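Local atomic coordinates of putative transcriptional regulator (Streptomyces coelicolor, PDB entry 2HXI), a protein that probably binds DNA at cis-regulatory sites as a TetR-family transcription factor, most likely through a helix-turn-helix motif. Residues Leu109-Trp123 with Val162-Gly174. Numbering follows the deposited sequence.
Sequences LRESFGQQPQLAAVW and VILISSLITAEGG
Where R110 meets I169, helix 109-113 runs roughly along helix 162-173 at 29°, whereas 117-123 runs back against it at 145°. Between the two pieces the chain reverses through a type I turn, F113 to Q116, and the second piece lies closer, its axis 8.5 Å from that of 162-173. I169 is the knob here, seated in a hole formed by L109, R110, F113 and A120. With its CG2 anti to the backbone N, I169 sends that methyl to F113 CB at 3.7 Å, while CD1 runs to the backbone N of R110. W123 is sandwiched: F113 CE2 lies over one face and S166 CB over the other, a CH-pi contact 3.9 Å from the centroid of the six-membered ring. S166 OG meanwhile bonds to V162 O of its own helix. The extended chains of R110 and E172 cross at about a right angle and set their flat groups nearly coplanar, 23° apart. R110 NE gives E172 OE1 a nearly straight bond of 2.9 Å, in the guanidinium plane and onto the syn lone pair; R110 NH2 donates to E172 OE2, modelled at a doubtfully short 2.5 Å. A leucine in place of R110 would probably leave the E172 carboxylate without this two-pronged mate and free to swing. F223 and R219 of helix 219-237 touch R110 and E172 respectively, and S167, facing away, bonds R219 of the second subunit. Within the TetR-like C-terminal domain, apolar packing around I169 and W123 thus holds both pieces to 162-173, while the bidentate salt bridge clasps only 109-113 to it.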
loop_
_atom_site.group_PDB
_atom_site.type_symbol
_atom_site.label_atom_id
_atom_site.label_comp_id
_atom_site.label_asym_id
_atom_site.label_seq_id
_atom_site.Cartn_x
_atom_site.Cartn_y
_atom_site.Cartn_z
ATOM N N LEU B 109 -7.727 12.896 -0.091
ATOM C CA LEU B 109 -7.155 12.023 -1.084
ATOM C C LEU B 109 -7.774 10.640 -0.980
ATOM O O LEU B 109 -8.049 10.014 -2.020
ATOM C CB LEU B 109 -5.626 11.898 -0.885
ATOM C CG LEU B 109 -4.781 13.154 -1.194
ATOM C CD1 LEU B 109 -3.338 12.922 -0.689
ATOM C CD2 LEU B 109 -4.783 13.447 -2.741
ATOM N N ARG B 110 -7.955 10.126 0.255
ATOM C CA ARG B 110 -8.508 8.805 0.414
ATOM C C ARG B 110 -9.951 8.798 -0.172
ATOM O O ARG B 110 -10.376 7.827 -0.839
ATOM C CB ARG B 110 -8.505 8.414 1.887
ATOM C CG ARG B 110 -9.061 7.012 2.066
ATOM C CD ARG B 110 -9.037 6.546 3.509
ATOM N NE ARG B 110 -9.770 5.297 3.618
ATOM C CZ ARG B 110 -11.034 5.216 3.981
ATOM N NH1 ARG B 110 -11.694 6.329 4.292
ATOM N NH2 ARG B 110 -11.612 4.015 4.019
ATOM N N GLU B 111 -10.714 9.860 0.122
ATOM C CA GLU B 111 -12.103 9.901 -0.340
ATOM C C GLU B 111 -12.154 9.967 -1.855
ATOM O O GLU B 111 -12.864 9.190 -2.491
ATOM C CB GLU B 111 -12.866 11.003 0.424
ATOM C CG GLU B 111 -13.621 12.085 -0.289
ATOM C CD GLU B 111 -14.069 13.173 0.775
ATOM O OE1 GLU B 111 -13.385 14.258 0.946
ATOM O OE2 GLU B 111 -15.085 12.859 1.468
ATOM N N SER B 112 -11.344 10.842 -2.447
ATOM C CA SER B 112 -11.319 10.971 -3.904
ATOM C C SER B 112 -10.949 9.684 -4.626
ATOM O O SER B 112 -11.480 9.383 -5.718
ATOM C CB SER B 112 -10.403 12.121 -4.310
ATOM O OG SER B 112 -11.033 13.347 -3.942
ATOM N N PHE B 113 -9.992 8.939 -4.087
ATOM C CA PHE B 113 -9.625 7.669 -4.706
ATOM C C PHE B 113 -10.600 6.503 -4.399
ATOM O O PHE B 113 -10.509 5.446 -5.020
ATOM C CB PHE B 113 -8.176 7.318 -4.373
ATOM C CG PHE B 113 -7.193 8.070 -5.214
ATOM C CD1 PHE B 113 -7.031 7.747 -6.569
ATOM C CD2 PHE B 113 -6.443 9.112 -4.695
ATOM C CE1 PHE B 113 -6.115 8.452 -7.393
ATOM C CE2 PHE B 113 -5.512 9.821 -5.489
ATOM C CZ PHE B 113 -5.349 9.504 -6.863
ATOM N N GLY B 114 -11.517 6.734 -3.461
ATOM C CA GLY B 114 -12.425 5.682 -2.950
ATOM C C GLY B 114 -13.124 4.923 -4.070
ATOM O O GLY B 114 -13.205 3.701 -4.031
ATOM N N GLN B 115 -13.636 5.631 -5.065
ATOM C CA GLN B 115 -14.330 4.944 -6.159
ATOM C C GLN B 115 -13.455 4.834 -7.411
ATOM O O GLN B 115 -13.967 4.486 -8.476
ATOM C CB GLN B 115 -15.649 5.642 -6.511
ATOM C CG GLN B 115 -16.723 5.637 -5.408
ATOM C CD GLN B 115 -17.303 4.263 -5.217
ATOM O OE1 GLN B 115 -17.022 3.611 -4.210
ATOM N NE2 GLN B 115 -18.080 3.785 -6.202
ATOM N N GLN B 116 -12.139 5.061 -7.265
ATOM C CA GLN B 116 -11.214 5.045 -8.391
ATOM C C GLN B 116 -10.017 4.126 -8.095
ATOM O O GLN B 116 -8.849 4.557 -8.171
ATOM C CB GLN B 116 -10.742 6.468 -8.770
ATOM C CG GLN B 116 -11.823 7.388 -9.299
ATOM C CD GLN B 116 -12.053 7.163 -10.786
ATOM O OE1 GLN B 116 -11.687 6.112 -11.314
ATOM N NE2 GLN B 116 -12.610 8.183 -11.469
ATOM N N PRO B 117 -10.289 2.841 -7.814
ATOM C CA PRO B 117 -9.240 1.878 -7.450
ATOM C C PRO B 117 -8.120 1.735 -8.485
ATOM O O PRO B 117 -6.944 1.701 -8.104
ATOM C CB PRO B 117 -10.007 0.557 -7.284
ATOM C CG PRO B 117 -11.270 0.756 -7.936
ATOM C CD PRO B 117 -11.624 2.190 -7.760
ATOM N N GLN B 118 -8.465 1.674 -9.765
ATOM C CA GLN B 118 -7.456 1.574 -10.813
ATOM C C GLN B 118 -6.460 2.777 -10.799
ATOM O O GLN B 118 -5.224 2.603 -10.761
ATOM C CB GLN B 118 -8.090 1.417 -12.181
ATOM C CG GLN B 118 -7.033 1.241 -13.230
ATOM C CD GLN B 118 -7.578 0.816 -14.600
ATOM O OE1 GLN B 118 -8.754 0.456 -14.748
ATOM N NE2 GLN B 118 -6.703 0.864 -15.613
ATOM N N LEU B 119 -7.023 3.981 -10.732
ATOM C CA LEU B 119 -6.208 5.200 -10.707
ATOM C C LEU B 119 -5.408 5.260 -9.402
ATOM O O LEU B 119 -4.286 5.746 -9.385
ATOM C CB LEU B 119 -7.126 6.425 -10.886
ATOM C CG LEU B 119 -7.743 6.603 -12.300
ATOM C CD1 LEU B 119 -8.635 7.805 -12.370
ATOM C CD2 LEU B 119 -6.637 6.688 -13.418
ATOM N N ALA B 120 -5.958 4.716 -8.330
ATOM C CA ALA B 120 -5.284 4.735 -7.010
ATOM C C ALA B 120 -3.963 3.983 -7.140
ATOM O O ALA B 120 -2.942 4.438 -6.627
ATOM C CB ALA B 120 -6.129 4.108 -5.961
ATOM N N ALA B 121 -4.012 2.857 -7.841
ATOM C CA ALA B 121 -2.830 2.019 -8.113
ATOM C C ALA B 121 -1.755 2.740 -8.954
ATOM O O ALA B 121 -0.540 2.639 -8.696
ATOM C CB ALA B 121 -3.291 0.731 -8.813
ATOM N N VAL B 122 -2.201 3.412 -10.004
ATOM C CA VAL B 122 -1.320 4.109 -10.890
ATOM C C VAL B 122 -0.649 5.210 -10.099
ATOM O O VAL B 122 0.576 5.402 -10.219
ATOM C CB VAL B 122 -2.037 4.714 -12.132
ATOM C CG1 VAL B 122 -1.044 5.614 -12.942
ATOM C CG2 VAL B 122 -2.607 3.599 -13.053
ATOM N N TRP B 123 -1.425 5.956 -9.313
ATOM C CA TRP B 123 -0.836 7.096 -8.592
ATOM C C TRP B 123 0.152 6.608 -7.546
ATOM O O TRP B 123 1.246 7.171 -7.382
ATOM C CB TRP B 123 -1.925 7.944 -7.915
ATOM C CG TRP B 123 -1.390 9.019 -6.983
ATOM C CD1 TRP B 123 -0.567 10.071 -7.307
ATOM C CD2 TRP B 123 -1.636 9.120 -5.575
ATOM N NE1 TRP B 123 -0.278 10.805 -6.175
ATOM C CE2 TRP B 123 -0.921 10.249 -5.100
ATOM C CE3 TRP B 123 -2.391 8.352 -4.665
ATOM C CZ2 TRP B 123 -0.954 10.643 -3.780
ATOM C CZ3 TRP B 123 -2.436 8.755 -3.341
ATOM C CH2 TRP B 123 -1.715 9.881 -2.909
ATOM N N VAL B 162 3.972 10.994 2.066
ATOM C CA VAL B 162 3.184 10.648 0.855
ATOM C C VAL B 162 3.315 9.205 0.471
ATOM O O VAL B 162 2.346 8.630 0.055
ATOM C CB VAL B 162 3.501 11.596 -0.324
ATOM C CG1 VAL B 162 2.804 11.167 -1.629
ATOM C CG2 VAL B 162 3.066 13.028 0.103
ATOM N N ILE B 163 4.500 8.622 0.618
ATOM C CA ILE B 163 4.599 7.147 0.501
ATOM C C ILE B 163 3.592 6.459 1.465
ATOM O O ILE B 163 2.902 5.536 1.089
ATOM C CB ILE B 163 5.983 6.665 0.816
ATOM C CG1 ILE B 163 6.906 6.930 -0.406
ATOM C CG2 ILE B 163 5.958 5.145 1.120
ATOM C CD1 ILE B 163 8.395 6.770 -0.193
ATOM N N LEU B 164 3.555 6.897 2.712
ATOM C CA LEU B 164 2.593 6.273 3.662
ATOM C C LEU B 164 1.137 6.393 3.159
ATOM O O LEU B 164 0.428 5.382 3.056
ATOM C CB LEU B 164 2.747 6.921 5.025
ATOM C CG LEU B 164 1.826 6.440 6.111
ATOM C CD1 LEU B 164 1.767 4.921 6.373
ATOM C CD2 LEU B 164 2.049 7.146 7.417
ATOM N N ILE B 165 0.710 7.606 2.889
ATOM C CA ILE B 165 -0.699 7.891 2.496
ATOM C C ILE B 165 -1.079 7.111 1.228
ATOM O O ILE B 165 -2.119 6.410 1.164
ATOM C CB ILE B 165 -0.916 9.398 2.258
ATOM C CG1 ILE B 165 -0.808 10.132 3.585
ATOM C CG2 ILE B 165 -2.331 9.653 1.663
ATOM C CD1 ILE B 165 -0.699 11.651 3.468
ATOM N N SER B 166 -0.249 7.262 0.210
ATOM C CA SER B 166 -0.443 6.532 -1.054
ATOM C C SER B 166 -0.442 5.032 -0.920
ATOM O O SER B 166 -1.299 4.343 -1.495
ATOM C CB SER B 166 0.538 7.060 -2.110
ATOM O OG SER B 166 1.870 6.631 -1.863
ATOM N N SER B 167 0.464 4.506 -0.110
ATOM C CA SER B 167 0.566 3.056 0.078
ATOM C C SER B 167 -0.704 2.553 0.702
ATOM O O SER B 167 -1.201 1.514 0.273
ATOM C CB SER B 167 1.712 2.674 0.990
ATOM O OG SER B 167 2.964 2.859 0.276
ATOM N N LEU B 168 -1.226 3.276 1.700
ATOM C CA LEU B 168 -2.444 2.844 2.400
ATOM C C LEU B 168 -3.652 2.903 1.457
ATOM O O LEU B 168 -4.527 1.992 1.458
ATOM C CB LEU B 168 -2.705 3.721 3.610
ATOM C CG LEU B 168 -1.723 3.530 4.787
ATOM C CD1 LEU B 168 -1.854 4.649 5.819
ATOM C CD2 LEU B 168 -1.842 2.062 5.398
ATOM N N ILE B 169 -3.680 3.946 0.631
ATOM C CA ILE B 169 -4.799 4.141 -0.325
ATOM C C ILE B 169 -4.753 3.059 -1.408
ATOM O O ILE B 169 -5.790 2.457 -1.691
ATOM C CB ILE B 169 -4.810 5.587 -0.916
ATOM C CG1 ILE B 169 -5.200 6.602 0.174
ATOM C CG2 ILE B 169 -5.854 5.652 -2.099
ATOM C CD1 ILE B 169 -5.007 8.136 -0.230
ATOM N N THR B 170 -3.588 2.771 -1.985
ATOM C CA THR B 170 -3.521 1.726 -3.001
ATOM C C THR B 170 -3.895 0.338 -2.438
ATOM O O THR B 170 -4.635 -0.430 -3.078
ATOM C CB THR B 170 -2.211 1.726 -3.786
ATOM O OG1 THR B 170 -1.130 1.361 -2.962
ATOM C CG2 THR B 170 -1.870 3.087 -4.289
ATOM N N ALA B 171 -3.423 0.032 -1.224
ATOM C CA ALA B 171 -3.717 -1.260 -0.630
ATOM C C ALA B 171 -5.187 -1.459 -0.345
ATOM O O ALA B 171 -5.705 -2.568 -0.524
ATOM C CB ALA B 171 -2.880 -1.478 0.650
ATOM N N GLU B 172 -5.869 -0.414 0.091
ATOM C CA GLU B 172 -7.256 -0.538 0.483
ATOM C C GLU B 172 -8.178 -0.857 -0.709
ATOM O O GLU B 172 -9.199 -1.570 -0.547
ATOM C CB GLU B 172 -7.707 0.710 1.236
ATOM C CG GLU B 172 -9.166 0.698 1.636
ATOM C CD GLU B 172 -9.543 1.931 2.401
ATOM O OE1 GLU B 172 -8.641 2.754 2.656
ATOM O OE2 GLU B 172 -10.723 2.056 2.792
ATOM N N GLY B 173 -7.834 -0.359 -1.892
ATOM C CA GLY B 173 -8.736 -0.485 -3.022
ATOM C C GLY B 173 -8.553 -1.678 -3.952
ATOM O O GLY B 173 -9.473 -1.994 -4.743
ATOM N N GLY B 174 -7.379 -2.320 -3.903
ATOM C CA GLY B 174 -7.090 -3.474 -4.771
ATOM C C GLY B 174 -6.830 -3.084 -6.229
ATOM O O GLY B 174 -6.209 -2.053 -6.522
#